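Local coordinates for amide synthase (Vibrio cholerae, PDB 1L5A), which probably forms an amide bond in vibriobactin assembly, as a free-standing relative of nonribosomal peptide synthetase condensation domains, at residues 246-259 / 326-338. Residues are numbered along the deposited sequence; the frame is centred on the assembly and turned at random.
Sequences LESAEPDAPWLWLP and QSYFMSPFINILP
W257 and F333 form the single parallel bridge between strands 255-259 and 333-337, whose axes diverge by 35°. Two backbone bonds grip W257: its N donates to P332 O (2.8 Å), and its O accepts from I334 N (2.9 Å), both nearly straight. CB of W257 rests on CD1 of F333 at 3.4 Å. With CG beside the backbone N (chi1 -69°) and the ring turned across that bond (chi2 80°), the indole lies against 328-331. CG and CE2 meet M330 CA, CD1 meets the backbone N of S331, and NE1 comes near F329 O at too poor an angle to bond. M330 CG sits over one face of the six-membered ring in a CH-pi contact, against CD2, CZ3 and CE3 (3.3 Å to CE3); SD follows obliquely as a Met-aromatic partner. At the far end, CZ2 and CH2 reach CB of Y328 (3.8 Å from CH2). A broad indole suits this place, and an unbranched methionine can lie across it. P332, after a cis peptide bond, needs no N-H partner; its CD and CG lie against W255 O, and its CG near L246 CD1. Further along, P259 packs CB against CZ of F333. Strand 333-337 edges the sheet containing strand 362-368, and strand 255-260 pairs with strand 277-282, so the bridge links two sheets. The chemistry implies a junction with little sheet bonding, secured largely by apolar and aromatic burial around one tryptophan.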
loop_
_atom_site.group_PDB
_atom_site.type_symbol
_atom_site.label_atom_id
_atom_site.label_comp_id
_atom_site.label_asym_id
_atom_site.label_seq_id
_atom_site.Cartn_x
_atom_site.Cartn_y
_atom_site.Cartn_z
ATOM N N LEU A 246 -17.806 28.556 -12.234
ATOM C CA LEU A 246 -17.014 28.916 -13.395
ATOM C C LEU A 246 -17.657 28.424 -14.674
ATOM O O LEU A 246 -17.205 28.755 -15.768
ATOM C CB LEU A 246 -15.595 28.344 -13.273
ATOM C CG LEU A 246 -14.725 28.837 -12.102
ATOM C CD1 LEU A 246 -13.425 28.035 -12.059
ATOM C CD2 LEU A 246 -14.432 30.333 -12.245
ATOM N N GLU A 247 -18.714 27.634 -14.548
ATOM C CA GLU A 247 -19.386 27.118 -15.738
ATOM C C GLU A 247 -20.029 28.281 -16.485
ATOM O O GLU A 247 -20.001 28.339 -17.707
ATOM C CB GLU A 247 -20.453 26.085 -15.360
ATOM C CG GLU A 247 -20.932 25.254 -16.537
ATOM C CD GLU A 247 -19.885 24.268 -17.027
ATOM O OE1 GLU A 247 -18.691 24.638 -17.098
ATOM O OE2 GLU A 247 -20.259 23.123 -17.358
ATOM N N SER A 248 -20.602 29.211 -15.731
ATOM C CA SER A 248 -21.230 30.378 -16.321
ATOM C C SER A 248 -20.245 31.536 -16.357
ATOM O O SER A 248 -20.012 32.127 -17.403
ATOM C CB SER A 248 -22.449 30.790 -15.504
ATOM O OG SER A 248 -22.060 31.205 -14.211
ATOM N N ALA A 249 -19.654 31.828 -15.203
ATOM C CA ALA A 249 -18.708 32.929 -15.045
ATOM C C ALA A 249 -17.498 32.952 -15.983
ATOM O O ALA A 249 -16.983 34.024 -16.300
ATOM C CB ALA A 249 -18.238 32.988 -13.589
ATOM N N GLU A 250 -17.036 31.790 -16.426
ATOM C CA GLU A 250 -15.872 31.739 -17.313
ATOM C C GLU A 250 -15.884 30.398 -18.045
ATOM O O GLU A 250 -14.937 29.625 -17.986
ATOM C CB GLU A 250 -14.581 31.909 -16.483
ATOM C CG GLU A 250 -13.354 32.400 -17.269
ATOM C CD GLU A 250 -12.237 32.922 -16.361
ATOM O OE1 GLU A 250 -12.533 33.785 -15.505
ATOM O OE2 GLU A 250 -11.068 32.482 -16.503
ATOM N N PRO A 251 -16.968 30.124 -18.771
ATOM C CA PRO A 251 -17.139 28.878 -19.525
ATOM C C PRO A 251 -15.958 28.460 -20.403
ATOM O O PRO A 251 -15.703 27.266 -20.573
ATOM C CB PRO A 251 -18.399 29.146 -20.346
ATOM C CG PRO A 251 -18.305 30.624 -20.604
ATOM C CD PRO A 251 -17.924 31.146 -19.233
ATOM N N ASP A 252 -15.238 29.432 -20.956
ATOM C CA ASP A 252 -14.106 29.131 -21.829
ATOM C C ASP A 252 -12.857 28.614 -21.117
ATOM O O ASP A 252 -11.869 28.244 -21.762
ATOM C CB ASP A 252 -13.772 30.360 -22.662
ATOM C CG ASP A 252 -14.949 30.818 -23.491
ATOM O OD1 ASP A 252 -15.529 29.967 -24.205
ATOM O OD2 ASP A 252 -15.298 32.018 -23.426
ATOM N N ALA A 253 -12.901 28.595 -19.786
ATOM C CA ALA A 253 -11.786 28.090 -18.998
ATOM C C ALA A 253 -12.155 26.667 -18.580
ATOM O O ALA A 253 -12.927 26.451 -17.651
ATOM C CB ALA A 253 -11.559 28.971 -17.774
ATOM N N PRO A 254 -11.626 25.671 -19.290
ATOM C CA PRO A 254 -11.957 24.294 -18.924
ATOM C C PRO A 254 -11.250 23.789 -17.669
ATOM O O PRO A 254 -11.665 22.796 -17.081
ATOM C CB PRO A 254 -11.560 23.504 -20.174
ATOM C CG PRO A 254 -10.422 24.286 -20.705
ATOM C CD PRO A 254 -10.857 25.719 -20.544
ATOM N N TRP A 255 -10.195 24.473 -17.245
ATOM C CA TRP A 255 -9.467 24.020 -16.075
ATOM C C TRP A 255 -9.539 24.884 -14.821
ATOM O O TRP A 255 -9.665 26.109 -14.901
ATOM C CB TRP A 255 -8.015 23.828 -16.449
ATOM C CG TRP A 255 -7.801 22.865 -17.571
ATOM C CD1 TRP A 255 -7.595 23.163 -18.889
ATOM C CD2 TRP A 255 -7.653 21.446 -17.452
ATOM N NE1 TRP A 255 -7.308 22.015 -19.594
ATOM C CE2 TRP A 255 -7.339 20.949 -18.734
ATOM C CE3 TRP A 255 -7.752 20.546 -16.379
ATOM C CZ2 TRP A 255 -7.115 19.590 -18.973
ATOM C CZ3 TRP A 255 -7.532 19.200 -16.616
ATOM C CH2 TRP A 255 -7.214 18.735 -17.904
ATOM N N LEU A 256 -9.472 24.221 -13.663
ATOM C CA LEU A 256 -9.449 24.882 -12.353
ATOM C C LEU A 256 -8.222 24.284 -11.683
ATOM O O LEU A 256 -8.154 23.077 -11.533
ATOM C CB LEU A 256 -10.661 24.518 -11.511
ATOM C CG LEU A 256 -11.228 25.593 -10.573
ATOM C CD1 LEU A 256 -11.924 24.900 -9.405
ATOM C CD2 LEU A 256 -10.144 26.536 -10.067
ATOM N N TRP A 257 -7.253 25.105 -11.285
ATOM C CA TRP A 257 -6.059 24.576 -10.651
ATOM C C TRP A 257 -6.208 24.523 -9.149
ATOM O O TRP A 257 -6.794 25.425 -8.543
ATOM C CB TRP A 257 -4.832 25.394 -11.025
ATOM C CG TRP A 257 -4.417 25.249 -12.464
ATOM C CD1 TRP A 257 -4.969 25.872 -13.547
ATOM C CD2 TRP A 257 -3.365 24.417 -12.972
ATOM N NE1 TRP A 257 -4.323 25.482 -14.697
ATOM C CE2 TRP A 257 -3.336 24.591 -14.376
ATOM C CE3 TRP A 257 -2.443 23.541 -12.377
ATOM C CZ2 TRP A 257 -2.420 23.925 -15.199
ATOM C CZ3 TRP A 257 -1.524 22.876 -13.197
ATOM C CH2 TRP A 257 -1.521 23.073 -14.593
ATOM N N LEU A 258 -5.670 23.446 -8.571
ATOM C CA LEU A 258 -5.717 23.160 -7.136
ATOM C C LEU A 258 -4.359 22.872 -6.549
ATOM O O LEU A 258 -3.427 22.472 -7.255
ATOM C CB LEU A 258 -6.498 21.885 -6.854
ATOM C CG LEU A 258 -7.933 21.716 -7.263
ATOM C CD1 LEU A 258 -8.325 20.283 -7.019
ATOM C CD2 LEU A 258 -8.789 22.668 -6.456
ATOM N N PRO A 259 -4.234 23.062 -5.234
ATOM C CA PRO A 259 -2.945 22.759 -4.634
ATOM C C PRO A 259 -3.177 21.460 -3.850
ATOM O O PRO A 259 -4.062 21.414 -2.986
ATOM C CB PRO A 259 -2.691 23.966 -3.722
ATOM C CG PRO A 259 -4.032 24.262 -3.198
ATOM C CD PRO A 259 -4.992 24.007 -4.389
ATOM N N GLN A 326 9.546 26.821 -20.506
ATOM C CA GLN A 326 8.093 26.917 -20.416
ATOM C C GLN A 326 7.507 26.400 -19.116
ATOM O O GLN A 326 8.155 25.661 -18.378
ATOM C CB GLN A 326 7.448 26.178 -21.585
ATOM C CG GLN A 326 7.766 26.793 -22.928
ATOM C CD GLN A 326 7.289 25.931 -24.070
ATOM O OE1 GLN A 326 7.714 24.786 -24.216
ATOM N NE2 GLN A 326 6.397 26.470 -24.885
ATOM N N SER A 327 6.271 26.800 -18.848
ATOM C CA SER A 327 5.541 26.386 -17.651
ATOM C C SER A 327 4.049 26.584 -17.908
ATOM O O SER A 327 3.665 27.316 -18.814
ATOM C CB SER A 327 5.961 27.225 -16.442
ATOM O OG SER A 327 5.757 28.614 -16.691
ATOM N N TYR A 328 3.205 25.926 -17.126
ATOM C CA TYR A 328 1.768 26.092 -17.301
ATOM C C TYR A 328 1.271 27.332 -16.573
ATOM O O TYR A 328 1.799 27.713 -15.504
ATOM C CB TYR A 328 1.005 24.902 -16.735
ATOM C CG TYR A 328 1.196 23.604 -17.483
ATOM C CD1 TYR A 328 1.526 22.429 -16.803
ATOM C CD2 TYR A 328 0.974 23.529 -18.853
ATOM C CE1 TYR A 328 1.619 21.221 -17.470
ATOM C CE2 TYR A 328 1.063 22.329 -19.526
ATOM C CZ TYR A 328 1.381 21.181 -18.833
ATOM O OH TYR A 328 1.435 19.990 -19.503
ATOM N N PHE A 329 0.236 27.942 -17.140
ATOM C CA PHE A 329 -0.381 29.105 -16.525
ATOM C C PHE A 329 -1.407 28.509 -15.581
ATOM O O PHE A 329 -2.507 28.151 -15.993
ATOM C CB PHE A 329 -1.059 29.959 -17.591
ATOM C CG PHE A 329 -1.655 31.228 -17.066
ATOM C CD1 PHE A 329 -0.861 32.157 -16.410
ATOM C CD2 PHE A 329 -3.006 31.515 -17.263
ATOM C CE1 PHE A 329 -1.393 33.373 -15.954
ATOM C CE2 PHE A 329 -3.557 32.731 -16.810
ATOM C CZ PHE A 329 -2.743 33.665 -16.153
ATOM N N MET A 330 -1.056 28.376 -14.307
ATOM C CA MET A 330 -1.998 27.768 -13.365
ATOM C C MET A 330 -3.112 28.696 -12.928
ATOM O O MET A 330 -3.190 29.094 -11.776
ATOM C CB MET A 330 -1.242 27.208 -12.163
ATOM C CG MET A 330 -0.336 26.054 -12.585
ATOM S SD MET A 330 1.019 25.672 -11.472
ATOM C CE MET A 330 2.250 24.920 -12.614
ATOM N N SER A 331 -3.996 29.021 -13.863
ATOM C CA SER A 331 -5.120 29.893 -13.561
ATOM C C SER A 331 -6.322 29.502 -14.402
ATOM O O SER A 331 -6.176 29.084 -15.534
ATOM C CB SER A 331 -4.746 31.348 -13.848
ATOM O OG SER A 331 -5.788 32.211 -13.435
ATOM N N PRO A 332 -7.529 29.616 -13.851
ATOM C CA PRO A 332 -7.875 30.075 -12.498
ATOM C C PRO A 332 -7.416 29.084 -11.408
ATOM O O PRO A 332 -7.302 27.887 -11.641
ATOM C CB PRO A 332 -9.396 30.244 -12.568
ATOM C CG PRO A 332 -9.805 29.227 -13.562
ATOM C CD PRO A 332 -8.736 29.357 -14.644
ATOM N N PHE A 333 -7.176 29.599 -10.213
ATOM C CA PHE A 333 -6.653 28.797 -9.116
ATOM C C PHE A 333 -7.490 28.924 -7.842
ATOM O O PHE A 333 -7.935 30.020 -7.495
ATOM C CB PHE A 333 -5.225 29.274 -8.837
ATOM C CG PHE A 333 -4.406 28.330 -8.016
ATOM C CD1 PHE A 333 -3.504 27.468 -8.628
ATOM C CD2 PHE A 333 -4.529 28.302 -6.628
ATOM C CE1 PHE A 333 -2.728 26.586 -7.859
ATOM C CE2 PHE A 333 -3.760 27.423 -5.856
ATOM C CZ PHE A 333 -2.858 26.565 -6.475
ATOM N N ILE A 334 -7.711 27.809 -7.146
ATOM C CA ILE A 334 -8.475 27.872 -5.904
ATOM C C ILE A 334 -7.637 27.375 -4.714
ATOM O O ILE A 334 -6.852 26.443 -4.824
ATOM C CB ILE A 334 -9.826 27.109 -6.030
ATOM C CG1 ILE A 334 -10.652 27.306 -4.763
ATOM C CG2 ILE A 334 -9.589 25.640 -6.278
ATOM C CD1 ILE A 334 -12.068 26.840 -4.892
ATOM N N ASN A 335 -7.780 28.047 -3.584
ATOM C CA ASN A 335 -7.025 27.740 -2.368
ATOM C C ASN A 335 -8.001 27.733 -1.225
ATOM O O ASN A 335 -8.856 28.625 -1.127
ATOM C CB ASN A 335 -6.017 28.854 -2.063
ATOM C CG ASN A 335 -4.581 28.411 -2.175
ATOM O OD1 ASN A 335 -4.163 27.471 -1.510
ATOM N ND2 ASN A 335 -3.809 29.101 -3.015
ATOM N N ILE A 336 -7.886 26.742 -0.357
ATOM C CA ILE A 336 -8.743 26.706 0.816
ATOM C C ILE A 336 -7.809 26.822 2.014
ATOM O O ILE A 336 -6.886 26.027 2.164
ATOM C CB ILE A 336 -9.519 25.401 0.940
ATOM C CG1 ILE A 336 -10.399 25.158 -0.306
ATOM C CG2 ILE A 336 -10.326 25.457 2.208
ATOM C CD1 ILE A 336 -11.513 26.183 -0.518
ATOM N N LEU A 337 -8.028 27.831 2.846
ATOM C CA LEU A 337 -7.196 28.035 4.033
ATOM C C LEU A 337 -8.070 27.825 5.265
ATOM O O LEU A 337 -8.665 28.774 5.785
ATOM C CB LEU A 337 -6.612 29.440 4.000
ATOM C CG LEU A 337 -5.829 29.631 2.695
ATOM C CD1 LEU A 337 -5.130 30.973 2.722
ATOM C CD2 LEU A 337 -4.829 28.483 2.499
ATOM N N PRO A 338 -8.133 26.573 5.755
ATOM C CA PRO A 338 -8.916 26.109 6.904
ATOM C C PRO A 338 -8.321 26.148 8.296
ATOM O O PRO A 338 -9.055 26.159 9.284
ATOM C CB PRO A 338 -9.239 24.681 6.507
ATOM C CG PRO A 338 -7.903 24.222 5.953
ATOM C CD PRO A 338 -7.397 25.443 5.150
#